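YrdC-like domain-containing protein (Streptococcus mutans, PDB 3L7V) is a YrdC-like protein of unproven function that probably binds double-stranded RNA and may take part in tRNA modification. Local coordinates at residues 52-60 / 71-80; 124-133 / 157-165. All blocks are in the same frame, centred on the assembly; numbering follows the deposited sequence.

Contact 1: residues 52-60 / 71-80; sequences IVKGEGGVI and MTSDKKGLER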
loop_
_atom_site.group_PDB
_atom_site.type_symbol
_atom_site.label_atom_id
_atom_site.label_comp_id
_atom_site.label_asym_id
_atom_site.label_seq_id
_atom_site.Cartn_x
_atom_site.Cartn_y
_atom_site.Cartn_z
ATOM N N ILE A 52 17.240 -0.754 -9.930
ATOM C CA ILE A 52 16.594 -2.001 -10.347
ATOM C C ILE A 52 15.109 -1.835 -10.696
ATOM O O ILE A 52 14.648 -2.344 -11.714
ATOM C CB ILE A 52 16.798 -3.138 -9.313
ATOM C CG1 ILE A 52 18.264 -3.574 -9.315
ATOM C CG2 ILE A 52 15.876 -4.341 -9.630
ATOM C CD1 ILE A 52 18.606 -4.587 -8.276
ATOM N N VAL A 53 14.368 -1.098 -9.872
ATOM C CA VAL A 53 12.936 -0.919 -10.106
ATOM C C VAL A 53 12.674 0.072 -11.259
ATOM O O VAL A 53 11.690 -0.041 -12.005
ATOM C CB VAL A 53 12.182 -0.545 -8.790
ATOM C CG1 VAL A 53 12.314 0.932 -8.470
ATOM C CG2 VAL A 53 10.731 -0.942 -8.884
ATOM N N LYS A 54 13.574 1.027 -11.415
ATOM C CA LYS A 54 13.548 1.920 -12.564
ATOM C C LYS A 54 13.727 1.163 -13.907
ATOM O O LYS A 54 13.108 1.524 -14.910
ATOM C CB LYS A 54 14.614 2.995 -12.395
ATOM C CG LYS A 54 14.657 4.015 -13.501
ATOM C CD LYS A 54 15.752 5.032 -13.239
ATOM C CE LYS A 54 15.952 5.927 -14.444
ATOM N NZ LYS A 54 16.981 6.962 -14.151
ATOM N N GLY A 55 14.550 0.111 -13.921
ATOM C CA GLY A 55 14.742 -0.703 -15.116
ATOM C C GLY A 55 13.546 -1.572 -15.517
ATOM O O GLY A 55 12.806 -2.069 -14.661
ATOM N N GLU A 56 13.362 -1.767 -16.823
ATOM C CA GLU A 56 12.235 -2.546 -17.358
ATOM C C GLU A 56 12.101 -3.928 -16.707
ATOM O O GLU A 56 13.032 -4.720 -16.746
ATOM C CB GLU A 56 12.367 -2.695 -18.888
ATOM C CG GLU A 56 11.168 -3.356 -19.603
ATOM C CD GLU A 56 11.402 -3.538 -21.106
ATOM O OE1 GLU A 56 10.524 -4.088 -21.802
ATOM O OE2 GLU A 56 12.472 -3.124 -21.601
ATOM N N GLY A 57 10.940 -4.206 -16.114
ATOM C CA GLY A 57 10.663 -5.493 -15.489
ATOM C C GLY A 57 11.302 -5.746 -14.126
ATOM O O GLY A 57 11.283 -6.867 -13.621
ATOM N N GLY A 58 11.877 -4.717 -13.521
ATOM C CA GLY A 58 12.549 -4.884 -12.240
ATOM C C GLY A 58 11.609 -5.272 -11.109
ATOM O O GLY A 58 10.463 -4.818 -11.065
ATOM N N VAL A 59 12.111 -6.112 -10.200
ATOM C CA VAL A 59 11.369 -6.622 -9.039
ATOM C C VAL A 59 12.305 -6.793 -7.836
ATOM O O VAL A 59 13.341 -7.466 -7.942
ATOM C CB VAL A 59 10.739 -8.013 -9.306
ATOM C CG1 VAL A 59 10.051 -8.527 -8.052
ATOM C CG2 VAL A 59 9.766 -7.981 -10.486
ATOM N N ILE A 60 11.935 -6.201 -6.697
ATOM C CA ILE A 60 12.713 -6.344 -5.466
ATOM C C ILE A 60 11.874 -6.780 -4.258
ATOM O O ILE A 60 10.644 -6.713 -4.293
ATOM C CB ILE A 60 13.470 -5.037 -5.108
ATOM C CG1 ILE A 60 12.506 -3.965 -4.589
ATOM C CG2 ILE A 60 14.263 -4.507 -6.305
ATOM C CD1 ILE A 60 13.215 -2.727 -4.136
HETATM N N MSE A 71 7.977 -5.445 -4.596
HETATM C CA MSE A 71 7.790 -4.133 -5.227
HETATM C C MSE A 71 8.172 -4.134 -6.712
HETATM O O MSE A 71 9.238 -4.655 -7.084
HETATM C CB MSE A 71 8.683 -3.087 -4.543
HETATM C CG MSE A 71 8.182 -2.499 -3.243
HETATM SE SE MSE A 71 9.385 -1.085 -2.568
HETATM C CE MSE A 71 9.786 -0.180 -4.272
ATOM N N THR A 72 7.324 -3.521 -7.546
ATOM C CA THR A 72 7.575 -3.356 -8.990
ATOM C C THR A 72 6.921 -2.078 -9.537
ATOM O O THR A 72 6.132 -1.429 -8.840
ATOM C CB THR A 72 7.106 -4.582 -9.846
ATOM O OG1 THR A 72 5.696 -4.800 -9.693
ATOM C CG2 THR A 72 7.836 -5.824 -9.433
ATOM N N SER A 73 7.245 -1.724 -10.782
ATOM C CA SER A 73 6.707 -0.506 -11.389
ATOM C C SER A 73 6.171 -0.638 -12.834
ATOM O O SER A 73 5.851 0.369 -13.461
ATOM C CB SER A 73 7.713 0.651 -11.279
ATOM O OG SER A 73 8.785 0.485 -12.185
ATOM N N ASP A 74 6.048 -1.861 -13.353
ATOM C CA ASP A 74 5.414 -2.050 -14.660
ATOM C C ASP A 74 4.698 -3.389 -14.835
ATOM O O ASP A 74 4.761 -4.260 -13.970
ATOM C CB ASP A 74 6.424 -1.826 -15.792
ATOM C CG ASP A 74 7.622 -2.759 -15.704
ATOM O OD1 ASP A 74 7.504 -3.838 -15.077
ATOM O OD2 ASP A 74 8.683 -2.404 -16.259
ATOM N N LYS A 75 4.012 -3.550 -15.961
ATOM C CA LYS A 75 3.268 -4.784 -16.242
ATOM C C LYS A 75 4.144 -6.058 -16.248
ATOM O O LYS A 75 3.775 -7.079 -15.652
ATOM C CB LYS A 75 2.501 -4.641 -17.564
ATOM C CG LYS A 75 1.748 -5.884 -18.013
ATOM C CD LYS A 75 0.517 -6.124 -17.172
ATOM C CE LYS A 75 -0.329 -7.264 -17.748
ATOM N NZ LYS A 75 -1.056 -6.888 -18.996
ATOM N N LYS A 76 5.295 -5.997 -16.920
ATOM C CA LYS A 76 6.255 -7.109 -16.917
ATOM C C LYS A 76 6.701 -7.532 -15.504
ATOM O O LYS A 76 6.884 -8.721 -15.232
ATOM C CB LYS A 76 7.486 -6.771 -17.767
ATOM C CG LYS A 76 7.570 -7.501 -19.085
ATOM C CD LYS A 76 8.154 -8.906 -18.903
ATOM C CE LYS A 76 7.123 -9.886 -18.348
ATOM N NZ LYS A 76 7.725 -11.177 -17.910
ATOM N N GLY A 77 6.889 -6.559 -14.613
ATOM C CA GLY A 77 7.243 -6.860 -13.235
ATOM C C GLY A 77 6.072 -7.437 -12.456
ATOM O O GLY A 77 6.263 -8.298 -11.594
ATOM N N LEU A 78 4.861 -6.962 -12.765
ATOM C CA LEU A 78 3.640 -7.434 -12.107
ATOM C C LEU A 78 3.332 -8.886 -12.430
ATOM O O LEU A 78 2.950 -9.646 -11.543
ATOM C CB LEU A 78 2.438 -6.543 -12.453
ATOM C CG LEU A 78 2.328 -5.240 -11.663
ATOM C CD1 LEU A 78 1.510 -4.197 -12.411
ATOM C CD2 LEU A 78 1.742 -5.510 -10.267
ATOM N N GLU A 79 3.492 -9.267 -13.696
ATOM C CA GLU A 79 3.372 -10.676 -14.091
ATOM C C GLU A 79 4.305 -11.589 -13.284
ATOM O O GLU A 79 3.904 -12.655 -12.825
ATOM C CB GLU A 79 3.664 -10.850 -15.588
ATOM C CG GLU A 79 2.730 -10.090 -16.512
ATOM C CD GLU A 79 1.383 -10.758 -16.677
ATOM O OE1 GLU A 79 0.573 -10.262 -17.495
ATOM O OE2 GLU A 79 1.131 -11.778 -15.999
ATOM N N ARG A 80 5.553 -11.167 -13.121
ATOM C CA ARG A 80 6.517 -11.931 -12.339
ATOM C C ARG A 80 6.034 -12.091 -10.885
ATOM O O ARG A 80 6.188 -13.148 -10.291
ATOM C CB ARG A 80 7.928 -11.298 -12.421
ATOM C CG ARG A 80 8.569 -11.317 -13.846
ATOM C CD ARG A 80 9.869 -10.473 -13.949
ATOM N NE ARG A 80 11.006 -11.079 -13.237
ATOM C CZ ARG A 80 12.108 -10.434 -12.850
ATOM N NH1 ARG A 80 12.251 -9.135 -13.073
ATOM N NH2 ARG A 80 13.071 -11.088 -12.209
HETATM O O HOH W 1 9.454 -2.426 -12.554
HETATM O O HOH W 2 10.266 -0.343 -14.876
#

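Contact 2: residues 124-133 / 157-165; sequences DILLGCILPW and GTSCFVIKF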
loop_
_atom_site.group_PDB
_atom_site.type_symbol
_atom_site.label_atom_id
_atom_site.label_comp_id
_atom_site.label_asym_id
_atom_site.label_seq_id
_atom_site.Cartn_x
_atom_site.Cartn_y
_atom_site.Cartn_z
ATOM N N ASP A 124 2.349 10.022 11.331
ATOM C CA ASP A 124 3.102 8.860 10.857
ATOM C C ASP A 124 2.442 7.511 11.181
ATOM O O ASP A 124 3.072 6.630 11.761
ATOM C CB ASP A 124 4.541 8.885 11.387
ATOM C CG ASP A 124 5.368 7.701 10.882
ATOM O OD1 ASP A 124 4.956 7.071 9.882
ATOM O OD2 ASP A 124 6.423 7.391 11.482
ATOM N N ILE A 125 1.180 7.347 10.796
ATOM C CA ILE A 125 0.495 6.073 10.990
ATOM C C ILE A 125 0.203 5.395 9.654
ATOM O O ILE A 125 -0.344 6.020 8.743
ATOM C CB ILE A 125 -0.828 6.216 11.729
ATOM C CG1 ILE A 125 -0.657 6.947 13.066
ATOM C CG2 ILE A 125 -1.410 4.839 11.974
ATOM C CD1 ILE A 125 -1.973 7.455 13.641
ATOM N N LEU A 126 0.563 4.115 9.561
ATOM C CA LEU A 126 0.294 3.312 8.372
ATOM C C LEU A 126 -1.216 3.188 8.083
ATOM O O LEU A 126 -1.997 2.771 8.948
ATOM C CB LEU A 126 0.982 1.933 8.495
ATOM C CG LEU A 126 0.529 0.683 7.707
ATOM C CD1 LEU A 126 0.013 0.972 6.314
ATOM C CD2 LEU A 126 1.647 -0.344 7.642
ATOM N N LEU A 127 -1.618 3.534 6.861
ATOM C CA LEU A 127 -3.043 3.565 6.502
ATOM C C LEU A 127 -3.283 3.235 5.019
ATOM O O LEU A 127 -2.592 3.776 4.157
ATOM C CB LEU A 127 -3.629 4.963 6.835
ATOM C CG LEU A 127 -5.058 5.298 6.409
ATOM C CD1 LEU A 127 -6.082 4.658 7.365
ATOM C CD2 LEU A 127 -5.243 6.812 6.362
ATOM N N GLY A 128 -4.267 2.376 4.731
ATOM C CA GLY A 128 -4.714 2.115 3.362
ATOM C C GLY A 128 -6.224 2.312 3.116
ATOM O O GLY A 128 -7.052 1.854 3.901
ATOM N N CYS A 129 -6.592 2.996 2.031
ATOM C CA CYS A 129 -8.006 3.240 1.728
ATOM C C CYS A 129 -8.340 2.909 0.278
ATOM O O CYS A 129 -7.586 3.255 -0.640
ATOM C CB CYS A 129 -8.420 4.701 2.014
ATOM S SG CYS A 129 -8.349 5.311 3.747
ATOM N N ILE A 130 -9.488 2.271 0.079
ATOM C CA ILE A 130 -9.979 1.922 -1.251
ATOM C C ILE A 130 -10.724 3.108 -1.857
ATOM O O ILE A 130 -11.791 3.497 -1.358
ATOM C CB ILE A 130 -10.914 0.695 -1.191
ATOM C CG1 ILE A 130 -10.188 -0.483 -0.543
ATOM C CG2 ILE A 130 -11.427 0.310 -2.591
ATOM C CD1 ILE A 130 -10.988 -1.750 -0.560
ATOM N N LEU A 131 -10.150 3.670 -2.928
ATOM C CA LEU A 131 -10.681 4.857 -3.621
ATOM C C LEU A 131 -10.835 4.681 -5.161
ATOM O O LEU A 131 -10.220 3.799 -5.750
ATOM C CB LEU A 131 -9.779 6.068 -3.318
ATOM C CG LEU A 131 -9.747 6.557 -1.860
ATOM C CD1 LEU A 131 -8.535 7.456 -1.579
ATOM C CD2 LEU A 131 -11.071 7.260 -1.482
ATOM N N PRO A 132 -11.655 5.529 -5.811
ATOM C CA PRO A 132 -11.721 5.572 -7.286
ATOM C C PRO A 132 -10.620 6.458 -7.874
ATOM O O PRO A 132 -10.123 7.338 -7.179
ATOM C CB PRO A 132 -13.083 6.230 -7.570
ATOM C CG PRO A 132 -13.723 6.506 -6.196
ATOM C CD PRO A 132 -12.591 6.489 -5.197
ATOM N N TRP A 133 -10.256 6.246 -9.135
ATOM C CA TRP A 133 -9.289 7.130 -9.823
ATOM C C TRP A 133 -9.963 8.365 -10.413
ATOM O O TRP A 133 -11.107 8.303 -10.870
ATOM C CB TRP A 133 -8.557 6.389 -10.959
ATOM C CG TRP A 133 -7.512 5.406 -10.502
ATOM C CD1 TRP A 133 -7.729 4.198 -9.891
ATOM C CD2 TRP A 133 -6.087 5.538 -10.635
ATOM N NE1 TRP A 133 -6.526 3.578 -9.628
ATOM C CE2 TRP A 133 -5.505 4.376 -10.080
ATOM C CE3 TRP A 133 -5.246 6.524 -11.169
ATOM C CZ2 TRP A 133 -4.121 4.177 -10.039
ATOM C CZ3 TRP A 133 -3.871 6.323 -11.127
ATOM C CH2 TRP A 133 -3.325 5.156 -10.568
ATOM N N GLY A 157 -12.704 -0.223 -11.094
ATOM C CA GLY A 157 -11.796 0.888 -11.325
ATOM C C GLY A 157 -11.226 1.513 -10.057
ATOM O O GLY A 157 -10.795 2.659 -10.074
ATOM N N THR A 158 -11.220 0.767 -8.958
ATOM C CA THR A 158 -10.710 1.280 -7.689
ATOM C C THR A 158 -9.332 0.685 -7.399
ATOM O O THR A 158 -8.981 -0.357 -7.966
ATOM C CB THR A 158 -11.683 0.957 -6.515
ATOM O OG1 THR A 158 -11.894 -0.458 -6.423
ATOM C CG2 THR A 158 -13.044 1.639 -6.719
ATOM N N SER A 159 -8.553 1.349 -6.538
ATOM C CA SER A 159 -7.313 0.779 -5.979
ATOM C C SER A 159 -7.206 1.067 -4.482
ATOM O O SER A 159 -7.957 1.904 -3.951
ATOM C CB SER A 159 -6.060 1.339 -6.668
ATOM O OG SER A 159 -6.042 1.098 -8.067
ATOM N N CYS A 160 -6.280 0.373 -3.809
ATOM C CA CYS A 160 -5.919 0.685 -2.424
ATOM C C CYS A 160 -4.683 1.598 -2.388
ATOM O O CYS A 160 -3.598 1.177 -2.794
ATOM C CB CYS A 160 -5.638 -0.594 -1.614
ATOM S SG CYS A 160 -5.220 -0.292 0.157
ATOM N N PHE A 161 -4.852 2.829 -1.897
ATOM C CA PHE A 161 -3.751 3.803 -1.800
ATOM C C PHE A 161 -3.188 3.853 -0.362
ATOM O O PHE A 161 -3.931 4.110 0.584
ATOM C CB PHE A 161 -4.231 5.213 -2.221
ATOM C CG PHE A 161 -4.555 5.350 -3.696
ATOM C CD1 PHE A 161 -3.605 5.823 -4.594
ATOM C CD2 PHE A 161 -5.812 5.017 -4.178
ATOM C CE1 PHE A 161 -3.900 5.951 -5.935
ATOM C CE2 PHE A 161 -6.112 5.136 -5.525
ATOM C CZ PHE A 161 -5.154 5.605 -6.406
ATOM N N VAL A 162 -1.884 3.637 -0.202
ATOM C CA VAL A 162 -1.271 3.474 1.129
ATOM C C VAL A 162 -0.213 4.533 1.412
ATOM O O VAL A 162 0.568 4.848 0.524
ATOM C CB VAL A 162 -0.556 2.102 1.233
ATOM C CG1 VAL A 162 -0.082 1.857 2.641
ATOM C CG2 VAL A 162 -1.471 0.988 0.784
ATOM N N ILE A 163 -0.173 5.049 2.646
ATOM C CA ILE A 163 0.872 5.984 3.110
ATOM C C ILE A 163 1.575 5.479 4.376
ATOM O O ILE A 163 1.040 4.635 5.080
ATOM C CB ILE A 163 0.293 7.395 3.493
ATOM C CG1 ILE A 163 -0.875 7.247 4.488
ATOM C CG2 ILE A 163 -0.094 8.201 2.262
ATOM C CD1 ILE A 163 -1.333 8.543 5.142
ATOM N N LYS A 164 2.759 6.030 4.666
ATOM C CA LYS A 164 3.518 5.768 5.908
ATOM C C LYS A 164 3.697 4.287 6.240
ATOM O O LYS A 164 3.566 3.874 7.390
ATOM C CB LYS A 164 2.912 6.515 7.118
ATOM C CG LYS A 164 2.948 8.047 7.019
ATOM C CD LYS A 164 4.383 8.587 6.889
ATOM C CE LYS A 164 4.402 10.093 6.590
ATOM N NZ LYS A 164 5.807 10.618 6.557
ATOM N N PHE A 165 4.034 3.505 5.226
ATOM C CA PHE A 165 4.094 2.057 5.335
ATOM C C PHE A 165 5.443 1.512 5.780
ATOM O O PHE A 165 5.563 0.323 6.021
ATOM C CB PHE A 165 3.717 1.430 3.982
ATOM C CG PHE A 165 4.410 2.077 2.796
ATOM C CD1 PHE A 165 5.595 1.561 2.298
ATOM C CD2 PHE A 165 3.868 3.203 2.186
ATOM C CE1 PHE A 165 6.230 2.154 1.203
ATOM C CE2 PHE A 165 4.492 3.796 1.098
ATOM C CZ PHE A 165 5.680 3.269 0.608
HETATM O O HOH W 3 -11.724 5.186 -11.487
#

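Contact 1: residues 52-60 / 71-80
I60 and M71 form an antiparallel hydrogen-bonded pair, with I60 N to M71 O at 3.1 Å and M71 N to I60 O at 3.0 Å, at the ends of hairpin strands 59-64 and 67-72 where helix 47-54 enters and helix 75-85 leaves. Beyond it, the type II turn G55-G58 lies against the start of the second helix. D74, the N-cap, grips both sides: OD2 takes the G57 N-H on its syn lone pair at 2.9 Å, nearly straight (169°), while OD1 caps G77 N at 2.8 Å, met almost end-on. The two bonds probably restrain the carboxylate from turning. S73 OG donates to V53 O at 3.0 Å from above the carbonyl plane; its chi1 of 74° tucks OG between its own N and carbonyl carbon. A water accepts from S73 N and lies 3.0 Å from G58 O. The R80 guanidinium passes one face over V59 and sets its edge toward G57 O in a doubtful contact; its stronger partner is D212, in a salt bridge, and D212 also accepts from V59 N. D74 thus joins the turn to the start of helix 75-85, and S73 joins the end of helix 47-54 to the hairpin, with water between.

Contact 2: residues 124-133 / 157-165
W133 and F161, both with CG anti to the carbonyl carbon (chi1 -74° and -69°), bring their rings together beside S159. F161 CZ sits over one face of the indole, toward its rim, 3.9 Å from W133 CE2, with the two rings oblique to each other. In the indole plane, W133 NE1 donates to S159 OG at 3.0 Å, almost straight; S159 OG is also hydrogen-bonded to M152 O, so the hydroxyl joins the indole to the end of helix 149-152. W133 CD1 approaches G157 O at 3.4 Å, and a water bridges that carbonyl to W133 N. On the face of I130, C160 and V162, L126 CD1 meets V162 CG1 at 3.8 Å, and C160 SG lies 4.0 Å from the CA of G128, which brings no side chain there. At the far end the K164 chain crosses D124 at about a right angle, CD 3.4 Å from OD1, which is salt-bridged to K65. Backbone bonds pair L127 with I163, C129 with F161 and L131 with S159; that of L127 N is weak. This is a regular antiparallel pair of strands, adjacent within the mixed sheet of a YrdC-like domain.

Overall arrangement
Contacts 1 and 2 lie in the same mixed sheet, their centres about 20 Å apart and their nearest atoms about 6 Å apart without touching. Strand 67-72 of contact 1 is separated from strand 158-163 of contact 2 by strands 185-188 and 94-96. Contact 2 lies near the middle of the chain, about 6 Å from its centre, whereas contact 1 sits about 16 Å out. Contact 1 closes before contact 2 opens along the sequence. Helix 149-152 reaches both: K75 and L78 meet it from contact 1, and S159 of contact 2 touches its end. Both contacts help build the YrdC-like domain.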